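Local structure of DnaJ homolog subfamily C member 3 (Mus musculus, 3IEG) at residues S259-E264 / E269-S274; E276-C281 / I292-E297; F282-K287 / R312-L317; E297-E302 / N307-R312. The protein acts as an endoplasmic reticulum co-chaperone in the unfolded protein response, binding misfolded proteins through its TPR domain, the part described here, and restraining the GCN2 kinase. One frame throughout, in Å; residues are numbered along the deposited sequence.

Contact 1 (S259-E264 / E269-S274); sequences SVMKTE and EYTVRS
Met261, a selenomethionine, reaches across to Thr271 and Ser274 between two nearly antiparallel helices. Its CG does most of the touching, 3.6 Å from Thr271 CA and 3.7 Å from Ser274 CB. CG stands anti to the carbonyl carbon (chi1 -71°), and the chain then bends at chi3, which lays the terminal CE against Thr271 CB at 3.9 Å. The Met261 and Thr271 side chains cross at about a right angle. Beside them, Val260 CG1 packs on Ser274 OG at 3.4 Å. That hydroxyl is turned back to its own helix and donates to Tyr270 O at 2.7 Å, nearly along the C=O axis. Tyr270 O also accepts the backbone N-H of Ser274, so two donors grip it. With an alanine in place of this serine, Tyr270 O would probably lose its second donor, and a small gap would open beside Val260 CG1. Glu264 closes the other end. Its CG meets Tyr270 CD1 obliquely at 3.6 Å, and its carboxylate plane is turned 50° from the ring. Both polar ends go to one residue of an earlier repeat: Glu264 OE1 bonds to Tyr199 OH, and Tyr270 OH bonds to Tyr199 O. The contact joins helix 250-263 to helix 268-284, the step from TPR 7 into TPR 8. Helix 222-246 covers it, with Leu234 touching both Val260 and Tyr270.

Contact 2 (E276-C281 / I292-E297); sequences ERICHC and IRICSE
Cys279 and Cys295 face each other at the point where helices 276-281 and 292-297, running at 155° to each other, bring their CA atoms to 5.0 Å, with the segment axes 8.6 Å apart at closest. A disulfide joins them, Cys279 SG to Cys295 SG at 2.1 Å, with a chi3 of 100°. The two halves reach the bond differently. In Cys279, SG is anti to the backbone N (chi1 153°), while in Cys295 it lies anti to the carbonyl carbon. Ile294 packs alongside the bridge. Its CD1 lies 3.5 Å from Cys279 CA, and its CG1 is 3.9 Å from Cys279 CB, so the isoleucine covers the backbone at the root of the bridge. Ile278 adds a looser apolar touch, CG2 to Ile294 CG1 at 4.3 Å. Next to Cys295, Ser296 OG donates one turn back to Ile292 O in its own helix, and it also bonds to Arg312 NH1 of the next helix. Helix 306-318 backs the disulfide as well, with Asp311 touching Cys279 and Arg312 touching Cys295. The two helices are the antiparallel pair of TPR 8. A covalent bond adds to the side-chain packing of this pair. Such a link is consistent with the oxidising lumen of the endoplasmic reticulum. It is likely to limit how far the two helices can part at this point.

Contact 3 (F282-K287 / R312-L317); sequences FSKDEK and RAEAYL
Ser283 faces Glu314 and Ala315 on the close side of this contact, where helix 268-284 of TPR 8 meets helix 306-318 of TPR 9. The backbones come nearest at Ser283 and Ala315, with CA atoms 5.6 Å apart. The small residues at this point, Ser283 and Ala315, are consistent with so close an approach. Ser283 OG lies 3.7 Å from Glu314 CB. With OG placed anti to its own backbone N (chi1 -174°), the hydroxyl points across the interface, where it bonds to Asp311 O. This buried hydroxyl thus has its partner on the neighbouring helix. Ala315 turns its methyl toward Ser283 and also touches Ala291 of helix 288-301.

The other side of the contact is exposed and polar. Lys284 starts out away from the partner helix, but its chain bends at chi2 and again at chi4 and brings NZ round to the Glu314 carboxylate. NZ lies 3.0 Å from Glu314 OE1, which it meets at the syn lone pair. It makes a second, weak bond to OE2, so the ammonium straddles both oxygens. Beyond Lys284 the helix ends in a Schellman motif. Lys287 N bonds to Phe282 O, and Glu286 takes the positive phi of 41°. Within the same turn the extended Lys287 chain brings NZ to Asp285 OD2 at 3.2 Å, a salt bridge in which NZ approaches from above the carboxylate plane.

The chemistry is therefore split. Small side chains and a buried, bonded hydroxyl meet where the helices are nearest. The Lys284-Glu314 salt bridge lies at the solvent edge and is probably partly screened by water.

Contact 4 (E297-E302 / N307-R312); sequences EVLQME and NALKDR
Leu299 meets Ala308, Leu309 and Arg312 because its CG stands anti to the carbonyl carbon (chi1 -81°) and its two methyls fork toward different partners. Arg312 answers with CG anti to the backbone N (chi1 -168°) and a bend at chi3, which swings its guanidinium over to Leu299. This is helix-to-helix packing between consecutive tetratricopeptide repeats: helix 288-301 of TPR 8 and helix 306-318 of TPR 9 follow each other in the chain. The short segments cross at -147°, and their axes come within 9.9 Å.

Leu299 carries the contact. Its CG sits 3.9 Å from Ala308 CB, a methyl small enough to let the branch come down onto the helix. CD2 packs on Leu309 CD2 at 3.7 Å, the two leucine side chains crossing at about a right angle. Val298 CG1 adds a longer touch to Ala308 CB at 4.2 Å. Cut back to an alanine, position Leu299 would probably open a gap between the two helices, over Ala308 and Leu309, and uncover the guanidinium face that the branch now covers.

The charge of Arg312 is met beyond the two segments. NE forms a salt bridge with Asp328 of helix 322-333. This bond helps hold the flat group in place, so it can offer a face to an apolar neighbour while its N-H groups serve polar ones. Leu309 in turn rests on Ala331 and Ala332 of the same helix, which carries the packing further into TPR 9. Over the guanidinium, Leu299 CD1 lies almost centred above the plane, 3.6 Å from Arg312 CZ.

In the fold
From the N terminus, the chain reaches contact 1 first. It closes the short turn between helix 250-263 and helix 268-284, from TPR 7 into TPR 8. Contact 2 follows in series and folds helix 268-284 against helix 288-301 within TPR 8. Contact 4 then closes the turn from helix 288-301 into helix 306-318, and shares Glu297 with contact 2. Contact 3 spans further, from the end of helix 268-284 to helix 306-318. It encloses contact 4, shares Arg312 with it, and crosses contact 2. Contacts 2, 3 and 4 thus bind three successive helices into one bundle. The Arg273-Glu302 salt bridge links contact 1 to contact 4.

Contact 1 (S259-E264 / E269-S274)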
loop_
_atom_site.group_PDB
_atom_site.type_symbol
_atom_site.label_atom_id
_atom_site.label_comp_id
_atom_site.label_asym_id
_atom_site.label_seq_id
_atom_site.Cartn_x
_atom_site.Cartn_y
_atom_site.Cartn_z
ATOM N N SER A 259 -5.327 12.794 27.331
ATOM C CA SER A 259 -6.579 12.487 26.672
ATOM C C SER A 259 -6.371 11.689 25.377
ATOM O O SER A 259 -7.246 10.931 24.972
ATOM C CB SER A 259 -7.393 13.750 26.437
ATOM O OG SER A 259 -6.648 14.660 25.664
ATOM N N VAL A 260 -5.205 11.834 24.750
ATOM C CA VAL A 260 -4.834 10.987 23.611
ATOM C C VAL A 260 -4.861 9.499 23.987
ATOM O O VAL A 260 -5.406 8.694 23.246
ATOM C CB VAL A 260 -3.471 11.403 22.997
ATOM C CG1 VAL A 260 -2.954 10.354 22.012
ATOM C CG2 VAL A 260 -3.597 12.743 22.312
HETATM N N MSE A 261 -4.303 9.149 25.143
HETATM C CA MSE A 261 -4.380 7.774 25.654
HETATM C C MSE A 261 -5.776 7.368 26.114
HETATM O O MSE A 261 -6.133 6.198 26.049
HETATM C CB MSE A 261 -3.407 7.576 26.796
HETATM C CG MSE A 261 -1.973 7.553 26.349
HETATM SE SE MSE A 261 -0.747 7.771 27.846
HETATM C CE MSE A 261 -1.335 6.278 28.988
ATOM N N LYS A 262 -6.552 8.329 26.600
ATOM C CA LYS A 262 -7.936 8.074 26.949
ATOM C C LYS A 262 -8.674 7.624 25.685
ATOM O O LYS A 262 -9.259 6.539 25.657
ATOM C CB LYS A 262 -8.586 9.334 27.523
ATOM C CG LYS A 262 -9.301 9.136 28.860
ATOM C CD LYS A 262 -8.337 9.320 30.044
ATOM C CE LYS A 262 -9.074 9.573 31.361
ATOM N NZ LYS A 262 -9.793 8.354 31.848
ATOM N N THR A 263 -8.612 8.444 24.635
ATOM C CA THR A 263 -9.391 8.197 23.420
ATOM C C THR A 263 -8.888 7.034 22.538
ATOM O O THR A 263 -9.611 6.579 21.646
ATOM C CB THR A 263 -9.781 9.517 22.649
ATOM O OG1 THR A 263 -9.287 9.499 21.303
ATOM C CG2 THR A 263 -9.245 10.720 23.335
ATOM N N GLU A 264 -7.685 6.530 22.811
ATOM C CA GLU A 264 -7.238 5.264 22.226
ATOM C C GLU A 264 -6.378 4.442 23.182
ATOM O O GLU A 264 -5.158 4.463 23.078
ATOM C CB GLU A 264 -6.510 5.477 20.895
ATOM C CG GLU A 264 -6.107 4.175 20.197
ATOM C CD GLU A 264 -7.241 3.167 20.131
ATOM O OE1 GLU A 264 -8.249 3.453 19.462
ATOM O OE2 GLU A 264 -7.128 2.092 20.758
ATOM N N GLU A 269 0.816 1.375 20.712
ATOM C CA GLU A 269 1.648 2.412 20.131
ATOM C C GLU A 269 1.245 3.823 20.558
ATOM O O GLU A 269 2.100 4.697 20.667
ATOM C CB GLU A 269 1.632 2.285 18.605
ATOM C CG GLU A 269 2.535 3.259 17.849
ATOM C CD GLU A 269 4.020 3.046 18.116
ATOM O OE1 GLU A 269 4.407 1.964 18.635
ATOM O OE2 GLU A 269 4.797 3.973 17.792
ATOM N N TYR A 270 -0.043 4.052 20.793
ATOM C CA TYR A 270 -0.490 5.393 21.153
ATOM C C TYR A 270 -0.206 5.736 22.604
ATOM O O TYR A 270 0.054 6.893 22.908
ATOM C CB TYR A 270 -1.959 5.653 20.781
ATOM C CG TYR A 270 -2.186 5.637 19.299
ATOM C CD1 TYR A 270 -2.823 4.563 18.690
ATOM C CD2 TYR A 270 -1.718 6.666 18.491
ATOM C CE1 TYR A 270 -3.013 4.523 17.304
ATOM C CE2 TYR A 270 -1.896 6.632 17.105
ATOM C CZ TYR A 270 -2.547 5.555 16.523
ATOM O OH TYR A 270 -2.733 5.508 15.161
ATOM N N THR A 271 -0.234 4.754 23.504
ATOM C CA THR A 271 0.195 5.045 24.872
ATOM C C THR A 271 1.721 5.211 24.927
ATOM O O THR A 271 2.203 6.189 25.492
ATOM C CB THR A 271 -0.341 4.060 25.979
ATOM O OG1 THR A 271 0.491 2.898 26.074
ATOM C CG2 THR A 271 -1.791 3.654 25.733
ATOM N N VAL A 272 2.463 4.291 24.312
ATOM C CA VAL A 272 3.940 4.339 24.319
ATOM C C VAL A 272 4.476 5.658 23.750
ATOM O O VAL A 272 5.364 6.284 24.337
ATOM C CB VAL A 272 4.585 3.154 23.534
ATOM C CG1 VAL A 272 6.087 3.188 23.675
ATOM C CG2 VAL A 272 4.055 1.816 24.030
ATOM N N ARG A 273 3.924 6.072 22.615
ATOM C CA ARG A 273 4.349 7.293 21.958
ATOM C C ARG A 273 3.932 8.505 22.779
ATOM O O ARG A 273 4.690 9.462 22.887
ATOM C CB ARG A 273 3.775 7.371 20.544
ATOM C CG ARG A 273 4.730 7.920 19.498
ATOM C CD ARG A 273 5.704 6.854 18.995
ATOM N NE ARG A 273 6.842 6.740 19.891
ATOM C CZ ARG A 273 7.410 5.603 20.263
ATOM N NH1 ARG A 273 6.963 4.441 19.827
ATOM N NH2 ARG A 273 8.429 5.635 21.095
ATOM N N SER A 274 2.735 8.447 23.366
ATOM C CA SER A 274 2.247 9.516 24.241
ATOM C C SER A 274 3.092 9.651 25.498
ATOM O O SER A 274 3.429 10.765 25.899
ATOM C CB SER A 274 0.781 9.312 24.612
ATOM O OG SER A 274 -0.040 9.505 23.471
#

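Contact 2 (E276-C281 / I292-E297)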
loop_
_atom_site.group_PDB
_atom_site.type_symbol
_atom_site.label_atom_id
_atom_site.label_comp_id
_atom_site.label_asym_id
_atom_site.label_seq_id
_atom_site.Cartn_x
_atom_site.Cartn_y
_atom_site.Cartn_z
ATOM N N GLU A 276 6.219 8.790 25.795
ATOM C CA GLU A 276 7.483 9.380 25.366
ATOM C C GLU A 276 7.419 10.917 25.329
ATOM O O GLU A 276 8.305 11.596 25.842
ATOM C CB GLU A 276 7.915 8.830 24.007
ATOM C CG GLU A 276 9.300 9.317 23.600
ATOM C CD GLU A 276 9.580 9.218 22.114
ATOM O OE1 GLU A 276 9.456 8.100 21.567
ATOM O OE2 GLU A 276 9.966 10.245 21.503
ATOM N N ARG A 277 6.369 11.456 24.715
ATOM C CA ARG A 277 6.189 12.904 24.636
ATOM C C ARG A 277 5.914 13.524 26.019
ATOM O O ARG A 277 6.347 14.644 26.300
ATOM C CB ARG A 277 5.098 13.287 23.613
ATOM C CG ARG A 277 5.367 12.873 22.156
ATOM C CD ARG A 277 6.724 13.361 21.647
ATOM N NE ARG A 277 6.705 14.747 21.170
ATOM C CZ ARG A 277 7.758 15.562 21.173
ATOM N NH1 ARG A 277 8.926 15.159 21.659
ATOM N NH2 ARG A 277 7.647 16.796 20.710
ATOM N N ILE A 278 5.223 12.788 26.887
ATOM C CA ILE A 278 4.999 13.260 28.246
ATOM C C ILE A 278 6.335 13.305 28.992
ATOM O O ILE A 278 6.631 14.277 29.694
ATOM C CB ILE A 278 3.919 12.437 28.990
ATOM C CG1 ILE A 278 2.522 12.834 28.474
ATOM C CG2 ILE A 278 4.016 12.648 30.518
ATOM C CD1 ILE A 278 1.394 11.872 28.842
ATOM N N CYS A 279 7.146 12.269 28.801
ATOM C CA CYS A 279 8.517 12.251 29.294
ATOM C C CYS A 279 9.272 13.512 28.866
ATOM O O CYS A 279 9.979 14.124 29.668
ATOM C CB CYS A 279 9.212 10.977 28.815
ATOM S SG CYS A 279 10.994 11.075 28.651
ATOM N N HIS A 280 9.082 13.909 27.608
ATOM C CA HIS A 280 9.646 15.144 27.065
ATOM C C HIS A 280 9.089 16.369 27.784
ATOM O O HIS A 280 9.843 17.258 28.156
ATOM C CB HIS A 280 9.378 15.228 25.559
ATOM C CG HIS A 280 10.050 16.383 24.882
ATOM N ND1 HIS A 280 11.417 16.459 24.718
ATOM C CD2 HIS A 280 9.541 17.501 24.309
ATOM C CE1 HIS A 280 11.722 17.575 24.080
ATOM N NE2 HIS A 280 10.602 18.227 23.820
ATOM N N CYS A 281 7.774 16.401 27.990
ATOM C CA CYS A 281 7.118 17.524 28.663
ATOM C C CYS A 281 7.654 17.813 30.053
ATOM O O CYS A 281 8.068 18.931 30.332
ATOM C CB CYS A 281 5.612 17.329 28.722
ATOM S SG CYS A 281 4.841 17.823 27.207
ATOM N N ILE A 292 12.111 11.596 35.503
ATOM C CA ILE A 292 12.855 10.334 35.568
ATOM C C ILE A 292 11.937 9.126 35.753
ATOM O O ILE A 292 12.249 8.053 35.248
ATOM C CB ILE A 292 14.042 10.302 36.592
ATOM C CG1 ILE A 292 13.600 9.747 37.944
ATOM C CG2 ILE A 292 14.736 11.660 36.718
ATOM C CD1 ILE A 292 14.480 8.610 38.459
ATOM N N ARG A 293 10.804 9.303 36.439
ATOM C CA ARG A 293 9.889 8.180 36.675
ATOM C C ARG A 293 9.322 7.650 35.366
ATOM O O ARG A 293 9.390 6.450 35.097
ATOM C CB ARG A 293 8.749 8.526 37.653
ATOM C CG ARG A 293 9.216 8.966 39.044
ATOM C CD ARG A 293 8.129 8.818 40.138
ATOM N NE ARG A 293 8.391 9.703 41.282
ATOM C CZ ARG A 293 7.929 9.522 42.523
ATOM N NH1 ARG A 293 7.181 8.467 42.827
ATOM N NH2 ARG A 293 8.231 10.405 43.476
ATOM N N ILE A 294 8.789 8.542 34.539
ATOM C CA ILE A 294 8.099 8.094 33.331
ATOM C C ILE A 294 9.012 7.920 32.130
ATOM O O ILE A 294 8.718 7.109 31.270
ATOM C CB ILE A 294 6.820 8.928 32.993
ATOM C CG1 ILE A 294 7.100 10.012 31.956
ATOM C CG2 ILE A 294 6.164 9.468 34.278
ATOM C CD1 ILE A 294 7.761 11.250 32.515
ATOM N N CYS A 295 10.119 8.652 32.071
ATOM C CA CYS A 295 11.104 8.377 31.031
ATOM C C CYS A 295 11.679 6.977 31.237
ATOM O O CYS A 295 11.985 6.281 30.264
ATOM C CB CYS A 295 12.214 9.431 30.971
ATOM S SG CYS A 295 11.664 11.124 30.590
ATOM N N SER A 296 11.794 6.563 32.501
ATOM C CA SER A 296 12.180 5.189 32.835
ATOM C C SER A 296 11.154 4.176 32.348
ATOM O O SER A 296 11.519 3.150 31.784
ATOM C CB SER A 296 12.390 5.029 34.332
ATOM O OG SER A 296 13.503 5.785 34.751
ATOM N N GLU A 297 9.873 4.464 32.563
ATOM C CA GLU A 297 8.806 3.587 32.079
ATOM C C GLU A 297 8.931 3.367 30.586
ATOM O O GLU A 297 8.995 2.231 30.136
ATOM C CB GLU A 297 7.431 4.160 32.384
ATOM C CG GLU A 297 7.099 4.230 33.845
ATOM C CD GLU A 297 5.741 4.827 34.068
ATOM O OE1 GLU A 297 4.896 4.716 33.145
ATOM O OE2 GLU A 297 5.521 5.409 35.158
#

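Contact 3 (F282-K287 / R312-L317)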
loop_
_atom_site.group_PDB
_atom_site.type_symbol
_atom_site.label_atom_id
_atom_site.label_comp_id
_atom_site.label_asym_id
_atom_site.label_seq_id
_atom_site.Cartn_x
_atom_site.Cartn_y
_atom_site.Cartn_z
ATOM N N PHE A 282 7.666 16.804 30.914
ATOM C CA PHE A 282 8.199 16.974 32.262
ATOM C C PHE A 282 9.676 17.407 32.264
ATOM O O PHE A 282 10.052 18.314 32.995
ATOM C CB PHE A 282 7.946 15.727 33.115
ATOM C CG PHE A 282 6.530 15.630 33.646
ATOM C CD1 PHE A 282 6.054 16.549 34.593
ATOM C CD2 PHE A 282 5.679 14.619 33.222
ATOM C CE1 PHE A 282 4.736 16.458 35.101
ATOM C CE2 PHE A 282 4.362 14.518 33.725
ATOM C CZ PHE A 282 3.893 15.438 34.659
ATOM N N SER A 283 10.491 16.790 31.414
ATOM C CA SER A 283 11.895 17.175 31.274
ATOM C C SER A 283 12.078 18.664 30.966
ATOM O O SER A 283 12.792 19.363 31.676
ATOM C CB SER A 283 12.578 16.319 30.202
ATOM O OG SER A 283 13.976 16.569 30.148
ATOM N N LYS A 284 11.425 19.137 29.909
ATOM C CA LYS A 284 11.558 20.520 29.450
ATOM C C LYS A 284 10.887 21.543 30.376
ATOM O O LYS A 284 11.260 22.718 30.388
ATOM C CB LYS A 284 11.011 20.667 28.025
ATOM C CG LYS A 284 11.847 20.020 26.935
ATOM C CD LYS A 284 13.198 20.725 26.720
ATOM C CE LYS A 284 13.945 20.115 25.520
ATOM N NZ LYS A 284 15.437 20.098 25.677
ATOM N N ASP A 285 9.897 21.097 31.139
ATOM C CA ASP A 285 9.233 21.944 32.125
ATOM C C ASP A 285 10.058 21.964 33.416
ATOM O O ASP A 285 9.597 22.432 34.459
ATOM C CB ASP A 285 7.821 21.416 32.401
ATOM C CG ASP A 285 6.881 22.485 32.932
ATOM O OD1 ASP A 285 7.091 23.685 32.630
ATOM O OD2 ASP A 285 5.917 22.117 33.648
ATOM N N GLU A 286 11.288 21.459 33.319
ATOM C CA GLU A 286 12.188 21.284 34.453
ATOM C C GLU A 286 11.482 20.763 35.706
ATOM O O GLU A 286 11.497 21.412 36.753
ATOM C CB GLU A 286 12.952 22.572 34.739
ATOM C CG GLU A 286 13.963 22.918 33.662
ATOM C CD GLU A 286 14.650 24.257 33.898
ATOM O OE1 GLU A 286 14.125 25.085 34.681
ATOM O OE2 GLU A 286 15.715 24.481 33.282
ATOM N N LYS A 287 10.861 19.592 35.574
ATOM C CA LYS A 287 10.246 18.891 36.698
ATOM C C LYS A 287 10.845 17.482 36.833
ATOM O O LYS A 287 10.209 16.485 36.499
ATOM C CB LYS A 287 8.718 18.900 36.565
ATOM C CG LYS A 287 8.140 20.275 36.883
ATOM C CD LYS A 287 6.643 20.397 36.645
ATOM C CE LYS A 287 6.131 21.722 37.242
ATOM N NZ LYS A 287 4.827 22.184 36.675
ATOM N N ARG A 312 15.650 12.040 29.891
ATOM C CA ARG A 312 16.010 11.562 31.229
ATOM C C ARG A 312 17.369 12.125 31.650
ATOM O O ARG A 312 17.524 12.591 32.780
ATOM C CB ARG A 312 16.001 10.037 31.343
ATOM C CG ARG A 312 16.098 9.579 32.794
ATOM C CD ARG A 312 15.772 8.126 32.988
ATOM N NE ARG A 312 16.848 7.289 32.480
ATOM C CZ ARG A 312 16.880 5.963 32.555
ATOM N NH1 ARG A 312 15.879 5.290 33.119
ATOM N NH2 ARG A 312 17.918 5.314 32.051
ATOM N N ALA A 313 18.339 12.096 30.736
ATOM C CA ALA A 313 19.619 12.737 30.971
ATOM C C ALA A 313 19.402 14.173 31.442
ATOM O O ALA A 313 19.782 14.522 32.554
ATOM C CB ALA A 313 20.479 12.699 29.717
ATOM N N GLU A 314 18.766 14.998 30.615
ATOM C CA GLU A 314 18.509 16.382 31.000
ATOM C C GLU A 314 17.898 16.506 32.405
ATOM O O GLU A 314 18.213 17.443 33.138
ATOM C CB GLU A 314 17.653 17.103 29.956
ATOM C CG GLU A 314 18.463 17.839 28.882
ATOM C CD GLU A 314 17.583 18.608 27.879
ATOM O OE1 GLU A 314 16.649 19.329 28.325
ATOM O OE2 GLU A 314 17.830 18.495 26.647
ATOM N N ALA A 315 17.053 15.553 32.786
ATOM C CA ALA A 315 16.437 15.570 34.111
ATOM C C ALA A 315 17.421 15.201 35.225
ATOM O O ALA A 315 17.318 15.723 36.333
ATOM C CB ALA A 315 15.231 14.670 34.150
ATOM N N TYR A 316 18.366 14.305 34.931
ATOM C CA TYR A 316 19.400 13.912 35.900
ATOM C C TYR A 316 20.309 15.070 36.301
ATOM O O TYR A 316 20.740 15.153 37.449
ATOM C CB TYR A 316 20.252 12.761 35.372
ATOM C CG TYR A 316 19.634 11.401 35.559
ATOM C CD1 TYR A 316 19.788 10.407 34.590
ATOM C CD2 TYR A 316 18.887 11.099 36.701
ATOM C CE1 TYR A 316 19.224 9.156 34.753
ATOM C CE2 TYR A 316 18.311 9.841 36.870
ATOM C CZ TYR A 316 18.489 8.882 35.891
ATOM O OH TYR A 316 17.926 7.640 36.051
ATOM N N LEU A 317 20.587 15.946 35.338
ATOM C CA LEU A 317 21.437 17.116 35.535
ATOM C C LEU A 317 20.844 18.151 36.498
ATOM O O LEU A 317 21.577 18.759 37.283
ATOM C CB LEU A 317 21.754 17.782 34.188
ATOM C CG LEU A 317 22.626 17.036 33.175
ATOM C CD1 LEU A 317 22.648 17.786 31.846
ATOM C CD2 LEU A 317 24.039 16.848 33.705
#

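Contact 4 (E297-E302 / N307-R312)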
loop_
_atom_site.group_PDB
_atom_site.type_symbol
_atom_site.label_atom_id
_atom_site.label_comp_id
_atom_site.label_asym_id
_atom_site.label_seq_id
_atom_site.Cartn_x
_atom_site.Cartn_y
_atom_site.Cartn_z
ATOM N N GLU A 297 9.873 4.464 32.563
ATOM C CA GLU A 297 8.806 3.587 32.079
ATOM C C GLU A 297 8.931 3.367 30.586
ATOM O O GLU A 297 8.995 2.231 30.136
ATOM C CB GLU A 297 7.431 4.160 32.384
ATOM C CG GLU A 297 7.099 4.230 33.845
ATOM C CD GLU A 297 5.741 4.827 34.068
ATOM O OE1 GLU A 297 4.896 4.716 33.145
ATOM O OE2 GLU A 297 5.521 5.409 35.158
ATOM N N VAL A 298 8.978 4.459 29.827
ATOM C CA VAL A 298 9.168 4.388 28.383
ATOM C C VAL A 298 10.380 3.509 28.075
ATOM O O VAL A 298 10.303 2.624 27.226
ATOM C CB VAL A 298 9.309 5.802 27.742
ATOM C CG1 VAL A 298 9.468 5.710 26.235
ATOM C CG2 VAL A 298 8.100 6.649 28.054
ATOM N N LEU A 299 11.475 3.729 28.802
ATOM C CA LEU A 299 12.720 3.000 28.577
ATOM C C LEU A 299 12.656 1.531 28.981
ATOM O O LEU A 299 13.375 0.701 28.429
ATOM C CB LEU A 299 13.889 3.699 29.262
ATOM C CG LEU A 299 14.453 4.880 28.480
ATOM C CD1 LEU A 299 15.256 5.790 29.382
ATOM C CD2 LEU A 299 15.297 4.405 27.316
ATOM N N GLN A 300 11.795 1.213 29.939
ATOM C CA GLN A 300 11.522 -0.174 30.275
ATOM C C GLN A 300 11.036 -0.896 29.028
ATOM O O GLN A 300 11.486 -2.002 28.734
ATOM C CB GLN A 300 10.466 -0.278 31.380
ATOM C CG GLN A 300 11.007 -0.149 32.808
ATOM C CD GLN A 300 11.672 -1.426 33.320
ATOM O OE1 GLN A 300 11.470 -2.518 32.775
ATOM N NE2 GLN A 300 12.471 -1.288 34.376
HETATM N N MSE A 301 10.135 -0.252 28.290
HETATM C CA MSE A 301 9.580 -0.830 27.072
HETATM C C MSE A 301 10.475 -0.628 25.861
HETATM O O MSE A 301 10.523 -1.481 24.983
HETATM C CB MSE A 301 8.194 -0.266 26.793
HETATM C CG MSE A 301 7.200 -0.540 27.902
HETATM SE SE MSE A 301 5.572 0.524 27.687
HETATM C CE MSE A 301 4.934 0.513 29.567
ATOM N N GLU A 302 11.180 0.495 25.805
ATOM C CA GLU A 302 12.054 0.775 24.674
ATOM C C GLU A 302 13.435 1.189 25.154
ATOM O O GLU A 302 13.754 2.375 25.156
ATOM C CB GLU A 302 11.456 1.870 23.784
ATOM C CG GLU A 302 10.108 1.540 23.156
ATOM C CD GLU A 302 9.694 2.548 22.101
ATOM O OE1 GLU A 302 8.615 2.366 21.500
ATOM O OE2 GLU A 302 10.443 3.517 21.865
ATOM N N ASN A 307 15.243 9.743 22.308
ATOM C CA ASN A 307 14.554 10.905 22.899
ATOM C C ASN A 307 14.372 10.787 24.413
ATOM O O ASN A 307 14.615 11.744 25.158
ATOM C CB ASN A 307 13.187 11.130 22.242
ATOM C CG ASN A 307 13.287 11.537 20.782
ATOM O OD1 ASN A 307 14.245 12.184 20.362
ATOM N ND2 ASN A 307 12.277 11.167 20.002
ATOM N N ALA A 308 13.951 9.603 24.848
ATOM C CA ALA A 308 13.738 9.293 26.265
ATOM C C ALA A 308 15.051 9.315 27.038
ATOM O O ALA A 308 15.096 9.784 28.179
ATOM C CB ALA A 308 13.039 7.935 26.424
ATOM N N LEU A 309 16.112 8.810 26.413
ATOM C CA LEU A 309 17.440 8.848 27.010
ATOM C C LEU A 309 17.918 10.281 27.228
ATOM O O LEU A 309 18.351 10.631 28.329
ATOM C CB LEU A 309 18.442 8.062 26.164
ATOM C CG LEU A 309 18.266 6.544 26.259
ATOM C CD1 LEU A 309 19.038 5.829 25.161
ATOM C CD2 LEU A 309 18.658 6.030 27.648
ATOM N N LYS A 310 17.819 11.102 26.184
ATOM C CA LYS A 310 18.240 12.502 26.241
ATOM C C LYS A 310 17.442 13.278 27.277
ATOM O O LYS A 310 18.005 14.073 28.036
ATOM C CB LYS A 310 18.084 13.178 24.872
ATOM C CG LYS A 310 19.154 12.806 23.835
ATOM C CD LYS A 310 18.696 13.082 22.392
ATOM C CE LYS A 310 18.464 14.568 22.135
ATOM N NZ LYS A 310 17.969 14.787 20.752
ATOM N N ASP A 311 16.132 13.042 27.307
ATOM C CA ASP A 311 15.254 13.769 28.211
ATOM C C ASP A 311 15.452 13.342 29.666
ATOM O O ASP A 311 15.442 14.196 30.566
ATOM C CB ASP A 311 13.790 13.684 27.765
ATOM C CG ASP A 311 13.519 14.496 26.510
ATOM O OD1 ASP A 311 14.290 15.424 26.230
ATOM O OD2 ASP A 311 12.543 14.214 25.794
ATOM N N ARG A 312 15.650 12.040 29.891
ATOM C CA ARG A 312 16.010 11.562 31.229
ATOM C C ARG A 312 17.369 12.125 31.650
ATOM O O ARG A 312 17.524 12.591 32.780
ATOM C CB ARG A 312 16.001 10.037 31.343
ATOM C CG ARG A 312 16.098 9.579 32.794
ATOM C CD ARG A 312 15.772 8.126 32.988
ATOM N NE ARG A 312 16.848 7.289 32.480
ATOM C CZ ARG A 312 16.880 5.963 32.555
ATOM N NH1 ARG A 312 15.879 5.290 33.119
ATOM N NH2 ARG A 312 17.918 5.314 32.051
#